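Local coordinates for protein TRAP dicarboxylate transporter, DctP subunit (Anaerococcus prevoti, PDB 4N91) that binds D-glucuronate, in its alpha and beta forms, and probably serves as the solute-binding component of a TRAP transporter, at residues A[126-134]-A[324-332]. Sequence-based numbering, arbitrary orientation.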
loop_
_atom_site.group_PDB
_atom_site.type_symbol
_atom_site.label_atom_id
_atom_site.label_comp_id
_atom_site.label_asym_id
_atom_site.label_seq_id
_atom_site.Cartn_x
_atom_site.Cartn_y
_atom_site.Cartn_z
ATOM N N ASP A 126 -7.966 -11.450 3.250
ATOM C CA ASP A 126 -7.673 -12.836 3.600
ATOM C C ASP A 126 -8.650 -13.813 2.914
ATOM O O ASP A 126 -8.552 -15.010 3.111
ATOM C CB ASP A 126 -7.744 -13.040 5.114
ATOM C CG ASP A 126 -6.522 -12.518 5.837
ATOM O OD1 ASP A 126 -5.457 -12.372 5.195
ATOM O OD2 ASP A 126 -6.627 -12.275 7.052
ATOM N N ASP A 127 -9.594 -13.291 2.143
ATOM C CA ASP A 127 -10.572 -14.140 1.453
ATOM C C ASP A 127 -10.074 -14.476 0.046
ATOM O O ASP A 127 -10.075 -13.635 -0.841
ATOM C CB ASP A 127 -11.924 -13.438 1.385
ATOM C CG ASP A 127 -13.048 -14.347 0.840
ATOM O OD1 ASP A 127 -12.761 -15.331 0.133
ATOM O OD2 ASP A 127 -14.224 -14.054 1.108
ATOM N N PRO A 128 -9.659 -15.731 -0.171
ATOM C CA PRO A 128 -9.077 -16.099 -1.460
ATOM C C PRO A 128 -10.060 -15.929 -2.616
ATOM O O PRO A 128 -9.637 -15.722 -3.740
ATOM C CB PRO A 128 -8.733 -17.587 -1.290
ATOM C CG PRO A 128 -8.876 -17.875 0.152
ATOM C CD PRO A 128 -9.836 -16.894 0.709
ATOM N N GLU A 129 -11.357 -16.011 -2.360
ATOM C CA GLU A 129 -12.298 -15.864 -3.455
ATOM C C GLU A 129 -12.332 -14.443 -3.963
ATOM O O GLU A 129 -12.646 -14.190 -5.119
ATOM C CB GLU A 129 -13.680 -16.311 -3.031
ATOM C CG GLU A 129 -13.731 -17.799 -2.795
ATOM C CD GLU A 129 -15.127 -18.281 -2.549
ATOM O OE1 GLU A 129 -15.963 -17.466 -2.097
ATOM O OE2 GLU A 129 -15.387 -19.473 -2.813
ATOM N N ILE A 130 -12.003 -13.505 -3.095
ATOM C CA ILE A 130 -11.902 -12.119 -3.508
ATOM C C ILE A 130 -10.521 -11.816 -4.081
ATOM O O ILE A 130 -10.430 -11.247 -5.149
ATOM C CB ILE A 130 -12.199 -11.154 -2.335
ATOM C CG1 ILE A 130 -13.648 -11.329 -1.881
ATOM C CG2 ILE A 130 -11.940 -9.700 -2.750
ATOM C CD1 ILE A 130 -14.084 -10.447 -0.706
ATOM N N VAL A 131 -9.445 -12.150 -3.366
ATOM C CA VAL A 131 -8.122 -11.666 -3.804
ATOM C C VAL A 131 -7.500 -12.480 -4.942
ATOM O O VAL A 131 -6.795 -11.923 -5.773
ATOM C CB VAL A 131 -7.112 -11.513 -2.633
ATOM C CG1 VAL A 131 -7.610 -10.478 -1.652
ATOM C CG2 VAL A 131 -6.849 -12.857 -1.935
ATOM N N LYS A 132 -7.756 -13.782 -5.020
ATOM C CA LYS A 132 -7.045 -14.572 -6.020
ATOM C C LYS A 132 -7.260 -14.127 -7.467
ATOM O O LYS A 132 -6.300 -14.039 -8.221
ATOM C CB LYS A 132 -7.303 -16.071 -5.842
ATOM C CG LYS A 132 -6.056 -16.780 -5.321
ATOM C CD LYS A 132 -6.318 -17.945 -4.361
ATOM C CE LYS A 132 -4.972 -18.546 -3.926
ATOM N NZ LYS A 132 -5.072 -19.668 -2.951
ATOM N N PRO A 133 -8.507 -13.816 -7.858
ATOM C CA PRO A 133 -8.728 -13.330 -9.229
ATOM C C PRO A 133 -8.018 -12.011 -9.504
ATOM O O PRO A 133 -7.574 -11.775 -10.633
ATOM C CB PRO A 133 -10.243 -13.133 -9.294
ATOM C CG PRO A 133 -10.769 -14.012 -8.266
ATOM C CD PRO A 133 -9.771 -14.070 -7.160
ATOM N N ILE A 134 -7.900 -11.181 -8.476
ATOM C CA ILE A 134 -7.213 -9.907 -8.607
ATOM C C ILE A 134 -5.705 -10.151 -8.715
ATOM O O ILE A 134 -5.046 -9.647 -9.631
ATOM C CB ILE A 134 -7.511 -8.989 -7.413
ATOM C CG1 ILE A 134 -9.015 -8.855 -7.198
ATOM C CG2 ILE A 134 -6.884 -7.610 -7.605
ATOM C CD1 ILE A 134 -9.735 -8.192 -8.325
ATOM N N PHE A 324 -16.925 -8.107 -6.860
ATOM C CA PHE A 324 -15.960 -7.923 -5.777
ATOM C C PHE A 324 -16.487 -6.904 -4.773
ATOM O O PHE A 324 -16.431 -7.108 -3.552
ATOM C CB PHE A 324 -14.604 -7.473 -6.323
ATOM C CG PHE A 324 -13.968 -8.487 -7.223
ATOM C CD1 PHE A 324 -13.248 -9.549 -6.698
ATOM C CD2 PHE A 324 -14.120 -8.401 -8.592
ATOM C CE1 PHE A 324 -12.663 -10.482 -7.525
ATOM C CE2 PHE A 324 -13.553 -9.340 -9.425
ATOM C CZ PHE A 324 -12.837 -10.393 -8.890
ATOM N N TYR A 325 -17.007 -5.802 -5.300
ATOM C CA TYR A 325 -17.636 -4.788 -4.457
ATOM C C TYR A 325 -18.774 -5.371 -3.628
ATOM O O TYR A 325 -18.861 -5.086 -2.436
ATOM C CB TYR A 325 -18.137 -3.646 -5.326
ATOM C CG TYR A 325 -18.619 -2.435 -4.565
ATOM C CD1 TYR A 325 -17.723 -1.489 -4.077
ATOM C CD2 TYR A 325 -19.966 -2.209 -4.377
ATOM C CE1 TYR A 325 -18.171 -0.361 -3.400
ATOM C CE2 TYR A 325 -20.421 -1.085 -3.707
ATOM C CZ TYR A 325 -19.535 -0.172 -3.229
ATOM O OH TYR A 325 -20.040 0.926 -2.557
ATOM N N ASP A 326 -19.626 -6.203 -4.248
ATOM C CA ASP A 326 -20.723 -6.864 -3.517
ATOM C C ASP A 326 -20.198 -7.697 -2.357
ATOM O O ASP A 326 -20.759 -7.672 -1.255
ATOM C CB ASP A 326 -21.537 -7.781 -4.427
ATOM C CG ASP A 326 -22.288 -7.034 -5.505
ATOM O OD1 ASP A 326 -22.538 -5.820 -5.355
ATOM O OD2 ASP A 326 -22.624 -7.679 -6.513
ATOM N N ALA A 327 -19.134 -8.446 -2.614
ATOM C CA ALA A 327 -18.576 -9.333 -1.614
ATOM C C ALA A 327 -17.995 -8.520 -0.469
ATOM O O ALA A 327 -18.127 -8.884 0.693
ATOM C CB ALA A 327 -17.517 -10.235 -2.238
ATOM N N ILE A 328 -17.348 -7.410 -0.807
ATOM C CA ILE A 328 -16.792 -6.508 0.206
ATOM C C ILE A 328 -17.904 -5.952 1.092
ATOM O O ILE A 328 -17.754 -5.852 2.316
ATOM C CB ILE A 328 -15.990 -5.389 -0.460
ATOM C CG1 ILE A 328 -14.703 -5.973 -1.036
ATOM C CG2 ILE A 328 -15.690 -4.261 0.523
ATOM C CD1 ILE A 328 -13.956 -5.036 -1.944
ATOM N N GLN A 329 -19.037 -5.615 0.485
ATOM C CA GLN A 329 -20.157 -5.119 1.272
ATOM C C GLN A 329 -20.646 -6.134 2.294
ATOM O O GLN A 329 -21.071 -5.757 3.389
ATOM C CB GLN A 329 -21.323 -4.660 0.395
ATOM C CG GLN A 329 -20.972 -3.480 -0.510
ATOM C CD GLN A 329 -20.262 -2.336 0.215
ATOM O OE1 GLN A 329 -20.559 -2.024 1.365
ATOM N NE2 GLN A 329 -19.320 -1.714 -0.459
ATOM N N LYS A 330 -20.589 -7.418 1.968
ATOM C CA LYS A 330 -21.022 -8.410 2.935
ATOM C C LYS A 330 -20.091 -8.379 4.143
ATOM O O LYS A 330 -20.530 -8.481 5.289
ATOM C CB LYS A 330 -21.082 -9.807 2.309
ATOM C CG LYS A 330 -22.269 -9.994 1.373
ATOM C CD LYS A 330 -22.269 -11.363 0.706
ATOM C CE LYS A 330 -22.411 -12.489 1.720
ATOM N NZ LYS A 330 -22.614 -13.812 1.055
ATOM N N TYR A 331 -18.800 -8.229 3.892
ATOM C CA TYR A 331 -17.859 -8.134 4.989
ATOM C C TYR A 331 -18.068 -6.843 5.769
ATOM O O TYR A 331 -17.895 -6.821 6.988
ATOM C CB TYR A 331 -16.425 -8.238 4.503
ATOM C CG TYR A 331 -15.988 -9.658 4.284
ATOM C CD1 TYR A 331 -15.771 -10.506 5.364
ATOM C CD2 TYR A 331 -15.784 -10.152 3.004
ATOM C CE1 TYR A 331 -15.358 -11.797 5.174
ATOM C CE2 TYR A 331 -15.372 -11.438 2.806
ATOM C CZ TYR A 331 -15.160 -12.258 3.898
ATOM O OH TYR A 331 -14.754 -13.552 3.699
ATOM N N ASN A 332 -18.436 -5.764 5.081
ATOM C CA ASN A 332 -18.701 -4.503 5.780
ATOM C C ASN A 332 -19.867 -4.683 6.743
ATOM O O ASN A 332 -19.875 -4.128 7.839
ATOM C CB ASN A 332 -18.996 -3.365 4.799
ATOM C CG ASN A 332 -17.737 -2.789 4.172
ATOM O OD1 ASN A 332 -16.636 -2.925 4.707
ATOM N ND2 ASN A 332 -17.895 -2.144 3.015
#
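Helix 128-134 and helix 324-332 of this TRAP solute-binding protein, a periplasmic binding protein of the DctP family, run roughly antiparallel, their short axes 10.4 Å apart at closest approach and 148° apart in direction. The contact joins the helix 128-135 to the last helix of the chain, 322-334, away from the glucuronate pocket. At its centre Ile130 lies alongside Phe324 and Tyr331, the side chains pointing in opposite senses: CG1 lies anti to the carbonyl carbon and the chain stays extended, which carries Ile130 CD1 to Ala327 CB at 3.8 Å and to the edge of the Tyr331 ring, near CE2. Its other branch, CG2, touches Phe324 CD1 more loosely.

The Phe324 ring closes the contact at the C-terminal side of the first segment. Ile134 CD1 sits over one face in a CH-pi contact, 3.9 Å from the centroid of the Phe324 ring and 15° off the normal, while Pro133 CB meets the edge at CZ. Ile130 O also approaches this edge, 3.3 Å from Phe324 CE1; buried here, it has no hydrogen-bond partner in the model. Beyond the two segments, Ile134 touches Val105 and Trp106 in loops, and Tyr331 touches His123 and Val124 of helix 118-125.

At the N-terminal end Asp127 is the N-cap. The two carboxylate oxygens divide their work: Asp127 OD1 accepts from Glu129 N at 2.9 Å, and Asp127 OD2 accepts from Tyr331 OH at 2.7 Å, the hydroxyl coming from above the carboxylate plane, which stands 85° to the phenol ring.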